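Side-chain contacts in periplasmic binding protein/LacI transcriptional regulator (Clostridium phytofermentans, PDB 3BRS), which probably binds a sugar between two alpha/beta lobes, as the solute-binding component of a membrane transport system: residues 111-116 and 242-247; 164-169 and 182-187. All coordinates share one frame; numbering follows the deposited sequence.

How the interactions relate
Interaction 1 (111-116 with 242-247) lies near the middle of the chain, about 8 Å from its centre. There the polypeptide leaves the sheet containing strand 107-110 for helix 113-127, and leaves strand 240-243 of the other sheet for helix 246-262. Interaction 2 (164-169 with 182-187) sits 21 Å from the centre, on the edge strand of the mixed sheet that also holds strand 240-243. The two centres are about 25 Å apart and the nearest atoms about 12 Å. In chain order, both segments of interaction 2 fall between those of interaction 1. Interaction 1 thus pairs crossings where movement between lobes would be expected; interaction 2 packs a helix against the edge strand of a single lobe.

Interaction 1 of 2, residues 111-116 and 242-247; sequences TDNIQA and VVQKPF
Two first torsions set up the polar contact: chi1 of -51° holds Thr111 OG1 beside its backbone N, and chi1 of -54° does the same for Gln244 CG, whose chain then runs extended beyond it. The two side chains meet at about a right angle, in the hinge of a two-lobed periplasmic-binding-protein fold. Segment 111-116 leads from strand 107-110 of one sheet into helix 113-127, while 242-247 leads from strand 240-243 of the other sheet into helix 246-262. Thr111 OG1 donates to Gln244 OE1 at 2.8 Å. The donor lies in the carbonyl plane, on a lone pair, with a C=O...donor angle of 126°. Asn113 OD1 stays 4.2 Å from Gln244 OE1, a loose approach of two oxygens with the amides almost perpendicular; Asn113 OD1 is instead hydrogen-bonded to NE of Arg149. A second, apolar contact joins the segments where Ala116 CB faces Val242 CG1 at 4.0 Å. Separately, Ala116 O makes a van der Waals contact with Val242 CG2 at 3.8 Å. Cys274 touches both Thr111 and Val242. Asp112 caps helix 113-127: its OD1 accepts from Gln115 N at 3.2 Å, and that N-H arrives from above the carboxylate plane.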
# COMPACT_ATOMS: atom_id res chain seq x y z
N THR A 111 -1.34 7.47 -2.55
CA THR A 111 -0.06 7.79 -3.24
C THR A 111 -0.26 7.57 -4.73
O THR A 111 -1.06 6.70 -5.14
CB THR A 111 1.05 6.81 -2.70
OG1 THR A 111 1.00 6.87 -1.27
CG2 THR A 111 2.45 7.15 -3.14
N ASP A 112 0.48 8.28 -5.57
CA ASP A 112 0.69 7.85 -6.96
C ASP A 112 1.60 6.59 -6.90
O ASP A 112 2.86 6.69 -6.73
CB ASP A 112 1.30 9.00 -7.79
CG ASP A 112 1.28 8.73 -9.31
OD1 ASP A 112 1.11 7.58 -9.75
OD2 ASP A 112 1.47 9.67 -10.10
N ASN A 113 0.98 5.41 -7.05
CA ASN A 113 1.73 4.10 -6.89
C ASN A 113 2.52 3.75 -8.12
O ASN A 113 3.66 3.19 -8.06
CB ASN A 113 0.85 2.98 -6.30
CG ASN A 113 0.47 3.28 -4.84
OD1 ASN A 113 1.32 3.16 -3.97
ND2 ASN A 113 -0.71 3.80 -4.59
N ILE A 114 2.00 4.23 -9.24
CA ILE A 114 2.67 4.04 -10.50
C ILE A 114 3.95 4.83 -10.43
O ILE A 114 5.04 4.30 -10.64
CB ILE A 114 1.83 4.34 -11.73
CG1 ILE A 114 0.67 3.35 -11.82
CG2 ILE A 114 2.66 4.03 -13.02
CD1 ILE A 114 -0.51 3.76 -12.73
N GLN A 115 3.87 6.09 -10.12
CA GLN A 115 5.13 6.85 -10.02
C GLN A 115 6.06 6.37 -8.95
O GLN A 115 7.26 6.37 -9.14
CB GLN A 115 4.89 8.34 -9.89
CG GLN A 115 4.51 9.05 -11.22
CD GLN A 115 5.64 9.17 -12.24
OE1 GLN A 115 6.83 9.27 -11.91
NE2 GLN A 115 5.25 9.20 -13.53
N ALA A 116 5.53 5.95 -7.78
CA ALA A 116 6.41 5.23 -6.83
C ALA A 116 7.22 4.02 -7.44
O ALA A 116 8.43 3.99 -7.25
CB ALA A 116 5.68 4.84 -5.58
N VAL A 242 11.35 4.38 -1.35
CA VAL A 242 10.26 5.31 -1.57
C VAL A 242 9.39 5.25 -0.27
O VAL A 242 9.01 4.19 0.22
CB VAL A 242 9.44 5.05 -2.85
CG1 VAL A 242 8.40 6.16 -3.00
CG2 VAL A 242 10.33 5.05 -4.13
N VAL A 243 9.11 6.40 0.30
CA VAL A 243 8.45 6.52 1.59
C VAL A 243 7.14 7.21 1.30
O VAL A 243 7.14 8.17 0.50
CB VAL A 243 9.37 7.47 2.44
CG1 VAL A 243 8.61 8.08 3.55
CG2 VAL A 243 10.55 6.73 2.89
N GLN A 244 6.02 6.76 1.87
CA GLN A 244 4.75 7.42 1.59
C GLN A 244 4.42 8.38 2.73
O GLN A 244 5.27 8.61 3.59
CB GLN A 244 3.61 6.37 1.47
CG GLN A 244 3.94 5.31 0.44
CD GLN A 244 2.92 4.25 0.44
OE1 GLN A 244 1.82 4.46 -0.05
NE2 GLN A 244 3.24 3.11 1.03
N LYS A 245 3.19 8.91 2.72
CA LYS A 245 2.69 9.81 3.76
C LYS A 245 1.37 9.32 4.43
O LYS A 245 0.32 9.97 4.33
CB LYS A 245 2.65 11.28 3.27
CG LYS A 245 4.05 11.85 3.11
CD LYS A 245 4.08 13.29 2.61
CE LYS A 245 5.28 13.49 1.61
NZ LYS A 245 5.31 14.72 0.70
N PRO A 246 1.43 8.19 5.12
CA PRO A 246 0.17 7.60 5.57
C PRO A 246 -0.55 8.50 6.52
O PRO A 246 -1.78 8.49 6.54
CB PRO A 246 0.61 6.32 6.27
CG PRO A 246 2.01 6.63 6.68
CD PRO A 246 2.56 7.33 5.51
N PHE A 247 0.19 9.30 7.30
CA PHE A 247 -0.49 10.21 8.21
C PHE A 247 -1.44 11.12 7.39
O PHE A 247 -2.66 11.25 7.70
CB PHE A 247 0.55 11.04 9.01
CG PHE A 247 -0.06 11.80 10.11
CD1 PHE A 247 -0.55 13.09 9.89
CD2 PHE A 247 -0.23 11.20 11.39
CE1 PHE A 247 -1.19 13.81 10.95
CE2 PHE A 247 -0.87 11.91 12.45
CZ PHE A 247 -1.35 13.21 12.22

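Interaction 2 of 2, residues 164-169 and 182-187; sequences IEAIYY and VELLTK
Leu184 reaches from helix 174-187 toward strand 164-169, its CB directed at the strand and its branch point settling over Ala166. Leu184 CG lies 4.3 Å from Ala166 CB, the methyl of the residue whose CA is nearest in register. From there the branches divide: Leu184 CD2 comes within 4.2 Å of the carbonyl oxygen Ala166 O, while Leu184 CD1 packs at 4.0 Å against Tyr168 CB. Buried Leu184 also touches Met194 of strand 191-196, so one side chain meets both strands. Tyr168, two residues on from Ala166 and on the same side of the strand, holds CG opposite its backbone N (chi1 -179°), carrying the ring past Leu184 to Glu183. Glu183 OE1 stands 3.9 Å from Tyr168 CE2. Carboxylate and ring planes are turned 65° apart and the oxygen approaches obliquely, a van der Waals contact on the solvent side, where Glu183 is exposed. The axes of segments 164-169 and 182-187 pass 9.7 Å apart with their directions 159° apart, so helix and strand run nearly antiparallel. This geometry is that of a beta-alpha-beta crossover: edge strand 164-169, helix 174-187 and strand 191-196, parallel to the first with strand 133-138 between them in the sheet.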
# COMPACT_ATOMS: atom_id res chain seq x y z
N ILE A 164 14.02 -8.68 -14.59
CA ILE A 164 13.25 -9.29 -13.52
C ILE A 164 13.17 -10.79 -13.74
O ILE A 164 12.60 -11.26 -14.73
CB ILE A 164 11.82 -8.73 -13.46
CG1 ILE A 164 11.88 -7.22 -13.33
CG2 ILE A 164 11.00 -9.42 -12.32
CD1 ILE A 164 10.47 -6.56 -13.20
N GLU A 165 13.72 -11.52 -12.78
CA GLU A 165 13.82 -12.95 -12.85
C GLU A 165 12.53 -13.60 -12.46
O GLU A 165 12.05 -14.61 -13.05
CB GLU A 165 14.88 -13.36 -11.85
CG GLU A 165 15.49 -14.63 -12.18
CD GLU A 165 16.64 -14.52 -13.13
OE1 GLU A 165 17.65 -13.89 -12.76
OE2 GLU A 165 16.55 -15.17 -14.19
N ALA A 166 11.96 -13.02 -11.42
CA ALA A 166 10.76 -13.56 -10.85
C ALA A 166 10.08 -12.58 -9.91
O ALA A 166 10.73 -11.70 -9.24
CB ALA A 166 11.06 -14.88 -10.14
N ILE A 167 8.76 -12.76 -9.85
CA ILE A 167 7.94 -12.01 -8.90
C ILE A 167 7.21 -12.91 -7.98
O ILE A 167 6.40 -13.73 -8.42
CB ILE A 167 6.93 -11.01 -9.51
CG1 ILE A 167 7.64 -10.20 -10.60
CG2 ILE A 167 6.43 -10.07 -8.38
CD1 ILE A 167 6.94 -9.01 -11.15
N TYR A 168 7.50 -12.77 -6.71
CA TYR A 168 6.87 -13.64 -5.63
C TYR A 168 5.86 -12.79 -4.86
O TYR A 168 6.19 -11.65 -4.45
CB TYR A 168 7.95 -14.20 -4.70
CG TYR A 168 7.42 -15.10 -3.60
CD1 TYR A 168 7.01 -14.56 -2.38
CD2 TYR A 168 7.28 -16.49 -3.78
CE1 TYR A 168 6.47 -15.34 -1.35
CE2 TYR A 168 6.72 -17.31 -2.71
CZ TYR A 168 6.31 -16.72 -1.52
OH TYR A 168 5.77 -17.51 -0.42
N TYR A 169 4.67 -13.34 -4.59
CA TYR A 169 3.60 -12.58 -3.87
C TYR A 169 3.50 -13.15 -2.47
O TYR A 169 3.01 -14.26 -2.31
CB TYR A 169 2.23 -12.68 -4.66
CG TYR A 169 2.36 -12.05 -6.10
CD1 TYR A 169 2.07 -10.68 -6.33
CD2 TYR A 169 2.83 -12.82 -7.18
CE1 TYR A 169 2.23 -10.14 -7.62
CE2 TYR A 169 2.99 -12.27 -8.46
CZ TYR A 169 2.68 -10.90 -8.65
OH TYR A 169 2.85 -10.30 -9.92
N VAL A 182 14.19 -16.40 0.16
CA VAL A 182 15.09 -17.52 0.21
C VAL A 182 14.93 -18.32 -1.06
O VAL A 182 15.91 -18.70 -1.66
CB VAL A 182 14.83 -18.39 1.47
CG1 VAL A 182 15.56 -19.76 1.33
CG2 VAL A 182 15.35 -17.62 2.76
N GLU A 183 13.69 -18.60 -1.49
CA GLU A 183 13.48 -19.43 -2.70
C GLU A 183 14.08 -18.78 -3.95
O GLU A 183 14.82 -19.41 -4.71
CB GLU A 183 11.99 -19.75 -2.90
CG GLU A 183 11.67 -20.42 -4.25
CD GLU A 183 10.18 -20.81 -4.38
OE1 GLU A 183 9.31 -19.99 -3.98
OE2 GLU A 183 9.90 -21.94 -4.87
N LEU A 184 13.80 -17.50 -4.15
CA LEU A 184 14.36 -16.82 -5.31
C LEU A 184 15.87 -16.76 -5.30
O LEU A 184 16.48 -17.03 -6.33
CB LEU A 184 13.85 -15.36 -5.44
CG LEU A 184 12.55 -14.96 -6.15
CD1 LEU A 184 11.40 -15.91 -5.88
CD2 LEU A 184 12.21 -13.53 -5.74
N LEU A 185 16.50 -16.36 -4.18
CA LEU A 185 17.97 -16.26 -4.19
C LEU A 185 18.67 -17.65 -4.23
O LEU A 185 19.82 -17.77 -4.66
CB LEU A 185 18.49 -15.44 -3.04
CG LEU A 185 18.10 -13.99 -3.06
CD1 LEU A 185 18.52 -13.31 -1.75
CD2 LEU A 185 18.68 -13.22 -4.24
N THR A 186 17.95 -18.69 -3.85
CA THR A 186 18.43 -20.04 -4.11
C THR A 186 18.38 -20.42 -5.58
O THR A 186 19.31 -21.06 -6.11
CB THR A 186 17.67 -21.04 -3.28
OG1 THR A 186 17.93 -20.71 -1.91
CG2 THR A 186 18.26 -22.44 -3.51
N LYS A 187 17.30 -20.04 -6.24
CA LYS A 187 17.05 -20.49 -7.60
C LYS A 187 17.70 -19.61 -8.64
O LYS A 187 18.00 -20.05 -9.74
CB LYS A 187 15.54 -20.59 -7.85
CG LYS A 187 15.20 -21.06 -9.23
CD LYS A 187 13.76 -21.60 -9.27
CE LYS A 187 13.44 -22.13 -10.66
NZ LYS A 187 12.34 -23.14 -10.57